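Local coordinates for protein putative primosome component (Streptococcus pyogenes serotype M3, PDB 2QGZ) that probably binds ATP and acts as a loader of the replicative DNA helicase, at residues Ile219-Gly224 against Phe252-Tyr257; Gly154-Gly159 against Ala289-Leu294; Val212-Val217 against Leu241-Leu246; Pro190-Asp195 against Glu207-Val212. One frame throughout, in Å; residues are numbered along the deposited sequence.

How the contacts relate
Contacts 1 and 2 belong to one parallel sheet: their centres are 9 Å apart, and strands 251-255 and 154-158 are neighbours in it, joined by S255 N to L157 O at 2.8 Å. Both run toward the presumed nucleotide site. The D221 side chain of contact 1 lies about 4 Å from a bound phosphate, probably from the crystallisation liquor, and contact 2 includes G159 of a probable P-loop. Contact 3, centred 16 Å from contact 1, lies toward the opposite ends of strands 217-221 and 251-255. Contact 4 shares V212 with contact 3 and touches contact 1 through P190; its centre is 22 Å from that of contact 2.

Contact 1: residues Ile219-Gly224 against Phe252-Tyr257; sequences ILDDIG and FFTSNY
T254 OG1 meets both the D221 carboxylate and the backbone N of D222 on the neighbouring strand: it donates to D221 OD1 at 2.7 Å, arriving 36° out of the carboxylate plane. The same oxygen accepts from D222 N in the model, a bond whose very short length makes its detail doubtful. Two torsions make the meeting possible: OG1 of T254 sits between its own backbone N and carbonyl carbon (chi1 64°), while D221 carries CG anti to its backbone N.

The strands run parallel, their short axes 12° apart, with I219 beside F252 and L220 beside F253. L220 N to F252 O (3.0 Å) is nearly straight, and I223 N to T254 O (2.9 Å) carries the pairing on to I223. On one face of the sheet, I219 CD1 packs 3.3 Å from F252 CB, beneath helix 165-179. On the other, L220 and F253 lie side by side with CD1 of L220 3.4 Å from CE2 of F253, and helix 237-247 covers L220 and I223.

Hydrophobic residues followed by two aspartates at a strand end, close to a phosphate and to S166, fit a Walker B motif, and the neighbouring strand end would then correspond to sensor 1. The T254 hydroxyl would then be a second-shell group: by donating to OD1 it would help hold the D221 carboxylate in its orientation beside the probable nucleotide pocket.

Contact 2: residues Gly154-Gly159 against Ala289-Leu294; sequences GLYLYG and AREFHL
Y158 and H293 place their rings almost parallel, planes 2° apart, but slid so far that they barely overlap (ring centroids 4.6 Å apart). Over one face of the imidazole lies Y158 CE1, toward the rim, while Y158 O sits at the imidazole edge in its plane; H293 CA in turn covers a face of the phenol. F292 has L155 CD2 over one face, 4.3 Å above the ring plane, and R290 O at its edge.

This pairing joins the first strand of the P-loop NTPase core, 154-158, to strand 289-293 at the sheet border, an order that fits an AAA+ fold. The strands are parallel, twisted by 30°.

Y158, its CG set between backbone N and carbonyl carbon, holds its ring over the adjacent strand, where CE2 comes 3.4 Å from E291 OE1; that oxygen accepts from F259 N. Y156 has CD1 3.8 Å from E291 CG, and its hydroxyl bonds Y257 O. On the face of L155 and F292, L157 CD2 packs 3.6 Å from F292 CB, and helix 131-146 covers L155 and F292.

Five backbone bonds alternate along the pair. The last precedes the probable P-loop glycine G159: L294 N to Y158 O, 3.0 Å, with a 176° angle at hydrogen.

Contact 3: residues Val212-Val217 against Leu241-Leu246; sequences VKNVPV and LQYRML
K213 and R244 bring the backbones closest, CA to CA 6.8 Å, where a short turn and the loop beyond it run past the side of helix 237-247. In the three-layered alpha/beta fold of P-loop NTPases, this joins the approach to strand 217-221 with the helix of the following beta-alpha-beta crossover.

R244 dominates. Its NH1 and NH2 both point end-on at V215 O, at 2.8 Å from NH1 and 2.9 Å from NH2, with that oxygen in the guanidinium plane; NH1 uses a lone pair of the carbonyl. NH1 also reaches K213 O, but from well above that carbonyl's plane. The bend at chi3 (76°) turns the group toward these carbonyls, while NE bonds T251 OG1 and NH2 also P250 O. One buried cation therefore ties together the chain entering strands 217-221 and 251-255 and satisfies several backbone oxygens.

Y243 lies farther out. K213 crosses its ring at about a right angle, CD 3.8 Å above the plane, and the bend at chi4 brings NZ over the same ring, a cation-pi contact 4.3 Å from the centroid; NZ also salt-bridges D210. At the ring's edge, Y243 OH donates to N214 OD1 at 2.7 Å, from 57° out of the amide plane.

Contact 4: residues Pro190-Asp195 against Glu207-Val212; sequences PSFAID and EEIDAV
Apolar contact rests on F192, whose ring extends from helix 189-197 toward the turn of 207-212. CG of F192 is anti to its backbone N (chi1 174°), which carries the ring outward across the gap between the backbones; the nearest CA atoms, those of F192 and E208, remain 8.8 Å apart. F192 CZ lies 4.2 Å from I209 CG2, and F192 CE1 4.4 Å from V212 CG2, both methyls meeting the ring obliquely. E208 CG lies 4.2 Å from F192 CE1. F192 and V212 also both rest on L187, so the pair covers one residue of strand 184-188 in the alpha/beta fold.

Polar groups approach without bonding. The backbone E208 O stands at the ring edge, near its plane, 4.0 Å from F192 CE1.

Charge enters at the solvent side. E208 bends at chi2 (71°), bringing OE1 within 4.0 Å of D195 CB, yet the two carboxylates stay apart, D195 OD2 being 5.6 Å from E208 OE1.

With only 189 Å² buried, the association is loose and carried largely by van der Waals contact around the F192 ring. Two like charges at its margin would probably disfavour closer approach, leaving that ring to join the two segments.

Contact 1: residues Ile219-Gly224 against Phe252-Tyr257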
loop_
_atom_site.group_PDB
_atom_site.type_symbol
_atom_site.label_atom_id
_atom_site.label_comp_id
_atom_site.label_asym_id
_atom_site.label_seq_id
_atom_site.Cartn_x
_atom_site.Cartn_y
_atom_site.Cartn_z
ATOM N N ILE A 219 0.038 -3.473 -0.059
ATOM C CA ILE A 219 0.180 -2.072 -0.415
ATOM C C ILE A 219 -0.417 -1.889 -1.810
ATOM O O ILE A 219 0.063 -2.491 -2.770
ATOM C CB ILE A 219 1.672 -1.648 -0.501
ATOM C CG1 ILE A 219 2.429 -2.015 0.784
ATOM C CG2 ILE A 219 1.765 -0.159 -0.831
ATOM C CD1 ILE A 219 1.953 -1.318 2.024
ATOM N N LEU A 220 -1.455 -1.068 -1.927
ATOM C CA LEU A 220 -2.074 -0.812 -3.229
ATOM C C LEU A 220 -1.589 0.558 -3.736
ATOM O O LEU A 220 -2.167 1.593 -3.401
ATOM C CB LEU A 220 -3.604 -0.828 -3.097
ATOM C CG LEU A 220 -4.176 -2.147 -2.572
ATOM C CD1 LEU A 220 -5.660 -2.012 -2.352
ATOM C CD2 LEU A 220 -3.901 -3.268 -3.556
ATOM N N ASP A 221 -0.522 0.550 -4.535
ATOM C CA ASP A 221 0.066 1.777 -5.071
ATOM C C ASP A 221 -0.816 2.524 -6.071
ATOM O O ASP A 221 -1.426 1.936 -6.957
ATOM C CB ASP A 221 1.430 1.480 -5.691
ATOM C CG ASP A 221 2.077 2.713 -6.294
ATOM O OD1 ASP A 221 2.222 3.733 -5.584
ATOM O OD2 ASP A 221 2.454 2.659 -7.485
ATOM N N ASP A 222 -0.829 3.841 -5.899
ATOM C CA ASP A 222 -1.619 4.803 -6.657
ATOM C C ASP A 222 -2.958 4.306 -7.173
ATOM O O ASP A 222 -3.184 4.128 -8.371
ATOM C CB ASP A 222 -0.803 5.474 -7.783
ATOM C CG ASP A 222 -0.606 4.591 -8.985
ATOM O OD1 ASP A 222 -0.358 5.140 -10.084
ATOM O OD2 ASP A 222 -0.684 3.352 -8.831
ATOM N N ILE A 223 -3.850 4.087 -6.220
ATOM C CA ILE A 223 -5.194 3.663 -6.517
ATOM C C ILE A 223 -5.789 4.900 -7.199
ATOM O O ILE A 223 -5.284 6.013 -7.027
ATOM C CB ILE A 223 -5.942 3.332 -5.213
ATOM C CG1 ILE A 223 -7.309 2.734 -5.529
ATOM C CG2 ILE A 223 -6.035 4.574 -4.341
ATOM C CD1 ILE A 223 -8.049 2.258 -4.302
ATOM N N GLY A 224 -6.846 4.716 -7.979
ATOM C CA GLY A 224 -7.419 5.853 -8.676
ATOM C C GLY A 224 -6.533 6.129 -9.875
ATOM O O GLY A 224 -5.429 5.595 -9.958
ATOM N N PHE A 252 -2.615 -0.914 2.928
ATOM C CA PHE A 252 -2.173 0.457 2.705
ATOM C C PHE A 252 -2.505 0.897 1.281
ATOM O O PHE A 252 -2.822 0.072 0.435
ATOM C CB PHE A 252 -0.662 0.571 2.918
ATOM C CG PHE A 252 -0.210 0.231 4.310
ATOM C CD1 PHE A 252 -0.351 -1.061 4.810
ATOM C CD2 PHE A 252 0.371 1.205 5.121
ATOM C CE1 PHE A 252 0.082 -1.379 6.103
ATOM C CE2 PHE A 252 0.806 0.899 6.414
ATOM C CZ PHE A 252 0.662 -0.394 6.908
ATOM N N PHE A 253 -2.435 2.200 1.025
ATOM C CA PHE A 253 -2.708 2.746 -0.299
ATOM C C PHE A 253 -1.881 4.008 -0.510
ATOM O O PHE A 253 -1.416 4.619 0.447
ATOM C CB PHE A 253 -4.177 3.176 -0.457
ATOM C CG PHE A 253 -5.186 2.167 0.002
ATOM C CD1 PHE A 253 -5.464 2.007 1.358
ATOM C CD2 PHE A 253 -5.906 1.414 -0.932
ATOM C CE1 PHE A 253 -6.453 1.111 1.787
ATOM C CE2 PHE A 253 -6.902 0.510 -0.518
ATOM C CZ PHE A 253 -7.176 0.361 0.847
ATOM N N THR A 254 -1.702 4.391 -1.766
ATOM C CA THR A 254 -1.028 5.642 -2.104
ATOM C C THR A 254 -1.936 6.207 -3.196
ATOM O O THR A 254 -2.566 5.452 -3.943
ATOM C CB THR A 254 0.382 5.457 -2.701
ATOM O OG1 THR A 254 0.278 4.777 -3.946
ATOM C CG2 THR A 254 1.280 4.664 -1.764
ATOM N N SER A 255 -2.012 7.521 -3.307
ATOM C CA SER A 255 -2.882 8.100 -4.316
ATOM C C SER A 255 -2.560 9.574 -4.552
ATOM O O SER A 255 -1.866 10.201 -3.754
ATOM C CB SER A 255 -4.342 7.946 -3.855
ATOM O OG SER A 255 -5.253 8.502 -4.786
ATOM N N ASN A 256 -3.057 10.117 -5.661
ATOM C CA ASN A 256 -2.858 11.528 -5.975
ATOM C C ASN A 256 -4.026 12.308 -5.373
ATOM O O ASN A 256 -3.983 13.536 -5.285
ATOM C CB ASN A 256 -2.828 11.755 -7.487
ATOM C CG ASN A 256 -1.614 11.140 -8.147
ATOM O OD1 ASN A 256 -0.482 11.415 -7.759
ATOM N ND2 ASN A 256 -1.841 10.309 -9.155
ATOM N N TYR A 257 -5.054 11.580 -4.936
ATOM C CA TYR A 257 -6.251 12.193 -4.372
ATOM C C TYR A 257 -6.499 11.824 -2.919
ATOM O O TYR A 257 -6.164 10.728 -2.480
ATOM C CB TYR A 257 -7.488 11.767 -5.174
ATOM C CG TYR A 257 -7.329 11.844 -6.675
ATOM C CD1 TYR A 257 -7.288 13.079 -7.336
ATOM C CD2 TYR A 257 -7.202 10.683 -7.439
ATOM C CE1 TYR A 257 -7.123 13.148 -8.721
ATOM C CE2 TYR A 257 -7.034 10.742 -8.821
ATOM C CZ TYR A 257 -6.995 11.975 -9.454
ATOM O OH TYR A 257 -6.815 12.028 -10.817
#

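Contact 2: residues Gly154-Gly159 against Ala289-Leu294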
loop_
_atom_site.group_PDB
_atom_site.type_symbol
_atom_site.label_atom_id
_atom_site.label_comp_id
_atom_site.label_asym_id
_atom_site.label_seq_id
_atom_site.Cartn_x
_atom_site.Cartn_y
_atom_site.Cartn_z
ATOM N N GLY A 154 -3.877 0.398 8.315
ATOM C CA GLY A 154 -2.805 0.780 7.422
ATOM C C GLY A 154 -2.852 2.272 7.188
ATOM O O GLY A 154 -3.526 3.002 7.909
ATOM N N LEU A 155 -2.139 2.731 6.173
ATOM C CA LEU A 155 -2.118 4.146 5.846
ATOM C C LEU A 155 -2.554 4.418 4.413
ATOM O O LEU A 155 -2.310 3.618 3.513
ATOM C CB LEU A 155 -0.713 4.723 6.047
ATOM C CG LEU A 155 -0.251 5.119 7.452
ATOM C CD1 LEU A 155 -0.124 3.895 8.348
ATOM C CD2 LEU A 155 1.095 5.815 7.338
ATOM N N TYR A 156 -3.223 5.545 4.220
ATOM C CA TYR A 156 -3.649 5.990 2.903
ATOM C C TYR A 156 -2.807 7.256 2.696
ATOM O O TYR A 156 -3.092 8.308 3.280
ATOM C CB TYR A 156 -5.150 6.308 2.899
ATOM C CG TYR A 156 -5.696 6.846 1.579
ATOM C CD1 TYR A 156 -5.592 8.201 1.256
ATOM C CD2 TYR A 156 -6.334 6.000 0.665
ATOM C CE1 TYR A 156 -6.112 8.701 0.069
ATOM C CE2 TYR A 156 -6.854 6.487 -0.528
ATOM C CZ TYR A 156 -6.742 7.842 -0.819
ATOM O OH TYR A 156 -7.267 8.345 -1.990
ATOM N N LEU A 157 -1.739 7.129 1.908
ATOM C CA LEU A 157 -0.829 8.240 1.633
ATOM C C LEU A 157 -1.142 8.904 0.316
ATOM O O LEU A 157 -1.060 8.275 -0.739
ATOM C CB LEU A 157 0.627 7.762 1.562
ATOM C CG LEU A 157 1.388 7.463 2.844
ATOM C CD1 LEU A 157 2.802 7.020 2.501
ATOM C CD2 LEU A 157 1.421 8.707 3.700
ATOM N N TYR A 158 -1.464 10.183 0.353
ATOM C CA TYR A 158 -1.745 10.855 -0.895
ATOM C C TYR A 158 -0.970 12.164 -1.008
ATOM O O TYR A 158 -0.622 12.785 -0.002
ATOM C CB TYR A 158 -3.252 11.084 -1.028
ATOM C CG TYR A 158 -3.774 12.279 -0.275
ATOM C CD1 TYR A 158 -3.861 13.526 -0.895
ATOM C CD2 TYR A 158 -4.191 12.168 1.049
ATOM C CE1 TYR A 158 -4.351 14.636 -0.216
ATOM C CE2 TYR A 158 -4.682 13.268 1.738
ATOM C CZ TYR A 158 -4.757 14.502 1.096
ATOM O OH TYR A 158 -5.220 15.609 1.767
ATOM N N GLY A 159 -0.701 12.570 -2.244
ATOM C CA GLY A 159 0.037 13.795 -2.491
ATOM C C GLY A 159 0.465 13.834 -3.947
ATOM O O GLY A 159 0.089 12.954 -4.729
ATOM N N ALA A 289 -7.720 2.177 6.278
ATOM C CA ALA A 289 -6.558 3.055 6.424
ATOM C C ALA A 289 -6.831 4.499 6.834
ATOM O O ALA A 289 -7.887 5.055 6.547
ATOM C CB ALA A 289 -5.760 3.037 5.132
ATOM N N ARG A 290 -5.859 5.101 7.507
ATOM C CA ARG A 290 -5.972 6.484 7.951
ATOM C C ARG A 290 -5.316 7.374 6.901
ATOM O O ARG A 290 -4.234 7.072 6.412
ATOM C CB ARG A 290 -5.298 6.653 9.314
ATOM C CG ARG A 290 -6.048 5.957 10.457
ATOM C CD ARG A 290 -7.350 6.709 10.798
ATOM N NE ARG A 290 -8.278 5.937 11.632
ATOM C CZ ARG A 290 -9.018 4.916 11.195
ATOM N NH1 ARG A 290 -8.948 4.531 9.925
ATOM N NH2 ARG A 290 -9.837 4.283 12.027
ATOM N N GLU A 291 -5.983 8.466 6.555
ATOM C CA GLU A 291 -5.501 9.398 5.535
ATOM C C GLU A 291 -4.336 10.263 6.008
ATOM O O GLU A 291 -4.380 10.810 7.101
ATOM C CB GLU A 291 -6.656 10.297 5.110
ATOM C CG GLU A 291 -6.523 10.962 3.761
ATOM C CD GLU A 291 -7.682 11.922 3.483
ATOM O OE1 GLU A 291 -7.907 12.263 2.301
ATOM O OE2 GLU A 291 -8.363 12.341 4.450
ATOM N N PHE A 292 -3.298 10.375 5.181
ATOM C CA PHE A 292 -2.119 11.194 5.501
ATOM C C PHE A 292 -1.710 11.975 4.260
ATOM O O PHE A 292 -1.489 11.389 3.202
ATOM C CB PHE A 292 -0.915 10.336 5.921
ATOM C CG PHE A 292 -0.902 9.944 7.374
ATOM C CD1 PHE A 292 -1.784 8.989 7.869
ATOM C CD2 PHE A 292 0.017 10.512 8.244
ATOM C CE1 PHE A 292 -1.748 8.606 9.215
ATOM C CE2 PHE A 292 0.061 10.138 9.585
ATOM C CZ PHE A 292 -0.822 9.183 10.072
ATOM N N HIS A 293 -1.621 13.295 4.380
ATOM C CA HIS A 293 -1.200 14.111 3.250
ATOM C C HIS A 293 0.317 14.224 3.327
ATOM O O HIS A 293 0.873 14.647 4.348
ATOM C CB HIS A 293 -1.823 15.510 3.306
ATOM C CG HIS A 293 -1.623 16.306 2.052
ATOM N ND1 HIS A 293 -1.906 17.653 1.968
ATOM C CD2 HIS A 293 -1.182 15.939 0.824
ATOM C CE1 HIS A 293 -1.646 18.082 0.745
ATOM N NE2 HIS A 293 -1.205 17.061 0.030
ATOM N N LEU A 294 0.984 13.829 2.250
ATOM C CA LEU A 294 2.434 13.873 2.196
ATOM C C LEU A 294 2.904 14.968 1.241
ATOM O O LEU A 294 2.387 15.104 0.134
ATOM C CB LEU A 294 2.970 12.520 1.731
ATOM C CG LEU A 294 4.457 12.273 1.975
ATOM C CD1 LEU A 294 4.673 12.074 3.467
ATOM C CD2 LEU A 294 4.923 11.035 1.210
#

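Contact 3: residues Val212-Val217 against Leu241-Leu246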
loop_
_atom_site.group_PDB
_atom_site.type_symbol
_atom_site.label_atom_id
_atom_site.label_comp_id
_atom_site.label_asym_id
_atom_site.label_seq_id
_atom_site.Cartn_x
_atom_site.Cartn_y
_atom_site.Cartn_z
ATOM N N VAL A 212 -2.794 -12.303 -3.749
ATOM C CA VAL A 212 -2.835 -10.932 -3.276
ATOM C C VAL A 212 -3.744 -10.657 -2.079
ATOM O O VAL A 212 -3.363 -9.926 -1.168
ATOM C CB VAL A 212 -3.231 -10.002 -4.457
ATOM C CG1 VAL A 212 -3.804 -8.696 -3.960
ATOM C CG2 VAL A 212 -2.017 -9.756 -5.333
ATOM N N LYS A 213 -4.934 -11.243 -2.061
ATOM C CA LYS A 213 -5.859 -10.969 -0.973
ATOM C C LYS A 213 -5.508 -11.518 0.401
ATOM O O LYS A 213 -5.953 -10.976 1.405
ATOM C CB LYS A 213 -7.274 -11.420 -1.346
ATOM C CG LYS A 213 -7.493 -12.915 -1.418
ATOM C CD LYS A 213 -8.987 -13.199 -1.488
ATOM C CE LYS A 213 -9.289 -14.661 -1.774
ATOM N NZ LYS A 213 -8.636 -15.575 -0.807
ATOM N N ASN A 214 -4.716 -12.579 0.471
ATOM C CA ASN A 214 -4.394 -13.128 1.780
ATOM C C ASN A 214 -2.995 -12.818 2.313
ATOM O O ASN A 214 -2.598 -13.362 3.344
ATOM C CB ASN A 214 -4.634 -14.647 1.797
ATOM C CG ASN A 214 -4.774 -15.202 3.221
ATOM O OD1 ASN A 214 -5.564 -14.690 4.020
ATOM N ND2 ASN A 214 -4.009 -16.250 3.541
ATOM N N VAL A 215 -2.243 -11.949 1.640
ATOM C CA VAL A 215 -0.913 -11.615 2.136
ATOM C C VAL A 215 -1.038 -10.832 3.443
ATOM O O VAL A 215 -1.971 -10.054 3.628
ATOM C CB VAL A 215 -0.108 -10.791 1.118
ATOM C CG1 VAL A 215 0.128 -11.625 -0.140
ATOM C CG2 VAL A 215 -0.839 -9.489 0.789
ATOM N N PRO A 216 -0.100 -11.035 4.375
ATOM C CA PRO A 216 -0.126 -10.345 5.671
ATOM C C PRO A 216 -0.288 -8.829 5.601
ATOM O O PRO A 216 -1.035 -8.244 6.383
ATOM C CB PRO A 216 1.201 -10.750 6.297
ATOM C CG PRO A 216 1.416 -12.127 5.737
ATOM C CD PRO A 216 1.064 -11.935 4.287
ATOM N N VAL A 217 0.428 -8.201 4.680
ATOM C CA VAL A 217 0.377 -6.756 4.512
ATOM C C VAL A 217 0.353 -6.475 3.021
ATOM O O VAL A 217 1.214 -6.945 2.285
ATOM C CB VAL A 217 1.614 -6.071 5.112
ATOM C CG1 VAL A 217 1.554 -4.589 4.852
ATOM C CG2 VAL A 217 1.685 -6.330 6.591
ATOM N N LEU A 241 -10.878 -5.940 -0.792
ATOM C CA LEU A 241 -10.955 -5.112 0.400
ATOM C C LEU A 241 -11.912 -5.734 1.415
ATOM O O LEU A 241 -11.589 -5.839 2.606
ATOM C CB LEU A 241 -11.386 -3.689 0.023
ATOM C CG LEU A 241 -10.288 -2.607 -0.084
ATOM C CD1 LEU A 241 -8.946 -3.195 -0.490
ATOM C CD2 LEU A 241 -10.734 -1.530 -1.071
ATOM N N GLN A 242 -13.074 -6.174 0.942
ATOM C CA GLN A 242 -14.072 -6.798 1.810
ATOM C C GLN A 242 -13.452 -7.962 2.575
ATOM O O GLN A 242 -13.598 -8.074 3.785
ATOM C CB GLN A 242 -15.234 -7.315 0.971
ATOM C CG GLN A 242 -16.275 -8.051 1.749
ATOM C CD GLN A 242 -17.431 -8.482 0.871
ATOM O OE1 GLN A 242 -18.567 -8.583 1.326
ATOM N NE2 GLN A 242 -17.143 -8.753 -0.391
ATOM N N TYR A 243 -12.749 -8.825 1.858
ATOM C CA TYR A 243 -12.107 -9.969 2.472
ATOM C C TYR A 243 -11.031 -9.573 3.484
ATOM O O TYR A 243 -10.886 -10.225 4.520
ATOM C CB TYR A 243 -11.501 -10.855 1.389
ATOM C CG TYR A 243 -10.606 -11.946 1.915
ATOM C CD1 TYR A 243 -9.237 -11.732 2.069
ATOM C CD2 TYR A 243 -11.123 -13.199 2.246
ATOM C CE1 TYR A 243 -8.398 -12.743 2.539
ATOM C CE2 TYR A 243 -10.300 -14.223 2.712
ATOM C CZ TYR A 243 -8.937 -13.988 2.860
ATOM O OH TYR A 243 -8.118 -14.986 3.338
ATOM N N ARG A 244 -10.272 -8.516 3.194
ATOM C CA ARG A 244 -9.235 -8.102 4.124
ATOM C C ARG A 244 -9.857 -7.441 5.354
ATOM O O ARG A 244 -9.287 -7.495 6.445
ATOM C CB ARG A 244 -8.199 -7.200 3.427
ATOM C CG ARG A 244 -7.350 -7.966 2.401
ATOM C CD ARG A 244 -6.279 -7.094 1.721
ATOM N NE ARG A 244 -5.143 -6.832 2.599
ATOM C CZ ARG A 244 -4.196 -7.719 2.899
ATOM N NH1 ARG A 244 -4.231 -8.940 2.391
ATOM N NH2 ARG A 244 -3.216 -7.388 3.725
ATOM N N MET A 245 -11.036 -6.847 5.194
ATOM C CA MET A 245 -11.718 -6.243 6.342
ATOM C C MET A 245 -12.101 -7.362 7.317
ATOM O O MET A 245 -11.790 -7.296 8.507
ATOM C CB MET A 245 -12.984 -5.483 5.908
ATOM C CG MET A 245 -12.779 -3.974 5.727
ATOM S SD MET A 245 -14.223 -3.054 5.122
ATOM C CE MET A 245 -15.212 -3.029 6.603
ATOM N N LEU A 246 -12.758 -8.397 6.804
ATOM C CA LEU A 246 -13.177 -9.527 7.632
ATOM C C LEU A 246 -11.993 -10.275 8.222
ATOM O O LEU A 246 -12.032 -10.692 9.370
ATOM C CB LEU A 246 -14.023 -10.508 6.817
ATOM C CG LEU A 246 -15.474 -10.134 6.543
ATOM C CD1 LEU A 246 -16.028 -11.027 5.443
ATOM C CD2 LEU A 246 -16.284 -10.288 7.817
#

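Contact 4: residues Pro190-Asp195 against Glu207-Val212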
loop_
_atom_site.group_PDB
_atom_site.type_symbol
_atom_site.label_atom_id
_atom_site.label_comp_id
_atom_site.label_asym_id
_atom_site.label_seq_id
_atom_site.Cartn_x
_atom_site.Cartn_y
_atom_site.Cartn_z
ATOM N N PRO A 190 -3.196 0.398 -11.006
ATOM C CA PRO A 190 -3.562 0.610 -12.415
ATOM C C PRO A 190 -3.164 -0.552 -13.342
ATOM O O PRO A 190 -3.900 -0.884 -14.272
ATOM C CB PRO A 190 -2.845 1.908 -12.763
ATOM C CG PRO A 190 -2.906 2.664 -11.464
ATOM C CD PRO A 190 -2.547 1.598 -10.447
ATOM N N SER A 191 -2.013 -1.171 -13.085
ATOM C CA SER A 191 -1.550 -2.291 -13.906
ATOM C C SER A 191 -2.236 -3.597 -13.528
ATOM O O SER A 191 -2.483 -4.443 -14.382
ATOM C CB SER A 191 -0.037 -2.469 -13.774
ATOM O OG SER A 191 0.638 -1.309 -14.217
ATOM N N PHE A 192 -2.531 -3.761 -12.245
ATOM C CA PHE A 192 -3.200 -4.961 -11.762
ATOM C C PHE A 192 -4.625 -4.993 -12.315
ATOM O O PHE A 192 -5.098 -6.030 -12.768
ATOM C CB PHE A 192 -3.233 -4.947 -10.234
ATOM C CG PHE A 192 -4.031 -6.062 -9.626
ATOM C CD1 PHE A 192 -3.490 -7.334 -9.502
ATOM C CD2 PHE A 192 -5.320 -5.827 -9.151
ATOM C CE1 PHE A 192 -4.221 -8.364 -8.906
ATOM C CE2 PHE A 192 -6.065 -6.846 -8.555
ATOM C CZ PHE A 192 -5.514 -8.118 -8.429
ATOM N N ALA A 193 -5.298 -3.846 -12.275
ATOM C CA ALA A 193 -6.665 -3.737 -12.765
ATOM C C ALA A 193 -6.745 -4.205 -14.213
ATOM O O ALA A 193 -7.544 -5.083 -14.545
ATOM C CB ALA A 193 -7.151 -2.292 -12.654
ATOM N N ILE A 194 -5.912 -3.612 -15.066
ATOM C CA ILE A 194 -5.869 -3.959 -16.482
ATOM C C ILE A 194 -5.481 -5.422 -16.723
ATOM O O ILE A 194 -6.116 -6.107 -17.523
ATOM C CB ILE A 194 -4.879 -3.044 -17.244
ATOM C CG1 ILE A 194 -5.427 -1.618 -17.294
ATOM C CG2 ILE A 194 -4.644 -3.574 -18.652
ATOM C CD1 ILE A 194 -4.555 -0.653 -18.057
ATOM N N ASP A 195 -4.446 -5.900 -16.040
ATOM C CA ASP A 195 -4.008 -7.282 -16.214
ATOM C C ASP A 195 -5.037 -8.303 -15.722
ATOM O O ASP A 195 -5.135 -9.408 -16.262
ATOM C CB ASP A 195 -2.672 -7.514 -15.504
ATOM C CG ASP A 195 -1.529 -6.747 -16.151
ATOM O OD1 ASP A 195 -1.412 -6.809 -17.395
ATOM O OD2 ASP A 195 -0.746 -6.091 -15.423
ATOM N N GLU A 207 -3.588 -17.612 -10.433
ATOM C CA GLU A 207 -3.244 -17.231 -9.059
ATOM C C GLU A 207 -3.317 -15.710 -8.856
ATOM O O GLU A 207 -2.980 -15.187 -7.790
ATOM C CB GLU A 207 -1.834 -17.745 -8.735
ATOM C CG GLU A 207 -1.260 -17.296 -7.390
ATOM C CD GLU A 207 0.178 -17.761 -7.170
ATOM O OE1 GLU A 207 0.824 -17.276 -6.213
ATOM O OE2 GLU A 207 0.662 -18.615 -7.947
ATOM N N GLU A 208 -3.783 -15.016 -9.890
ATOM C CA GLU A 208 -3.916 -13.559 -9.909
ATOM C C GLU A 208 -4.298 -12.868 -8.596
ATOM O O GLU A 208 -3.465 -12.198 -7.986
ATOM C CB GLU A 208 -4.918 -13.153 -10.991
ATOM C CG GLU A 208 -4.789 -11.708 -11.459
ATOM C CD GLU A 208 -3.530 -11.472 -12.285
ATOM O OE1 GLU A 208 -3.333 -10.332 -12.769
ATOM O OE2 GLU A 208 -2.739 -12.428 -12.450
ATOM N N ILE A 209 -5.550 -13.016 -8.162
ATOM C CA ILE A 209 -5.991 -12.354 -6.938
ATOM C C ILE A 209 -5.845 -13.139 -5.633
ATOM O O ILE A 209 -5.904 -12.551 -4.554
ATOM C CB ILE A 209 -7.461 -11.863 -7.050
ATOM C CG1 ILE A 209 -8.415 -12.871 -6.417
ATOM C CG2 ILE A 209 -7.833 -11.655 -8.503
ATOM C CD1 ILE A 209 -9.822 -12.342 -6.272
ATOM N N ASP A 210 -5.661 -14.452 -5.711
ATOM C CA ASP A 210 -5.507 -15.240 -4.493
ATOM C C ASP A 210 -4.149 -15.021 -3.849
ATOM O O ASP A 210 -4.001 -15.141 -2.634
ATOM C CB ASP A 210 -5.690 -16.729 -4.774
ATOM C CG ASP A 210 -7.095 -17.207 -4.468
ATOM O OD1 ASP A 210 -7.648 -16.796 -3.423
ATOM O OD2 ASP A 210 -7.635 -18.005 -5.262
ATOM N N ALA A 211 -3.155 -14.702 -4.667
ATOM C CA ALA A 211 -1.813 -14.468 -4.157
ATOM C C ALA A 211 -1.737 -13.076 -3.554
ATOM O O ALA A 211 -0.757 -12.715 -2.909
ATOM C CB ALA A 211 -0.800 -14.597 -5.288
ATOM N N VAL A 212 -2.794 -12.303 -3.749
ATOM C CA VAL A 212 -2.835 -10.932 -3.276
ATOM C C VAL A 212 -3.744 -10.657 -2.079
ATOM O O VAL A 212 -3.363 -9.926 -1.168
ATOM C CB VAL A 212 -3.231 -10.002 -4.457
ATOM C CG1 VAL A 212 -3.804 -8.696 -3.960
ATOM C CG2 VAL A 212 -2.017 -9.756 -5.333
#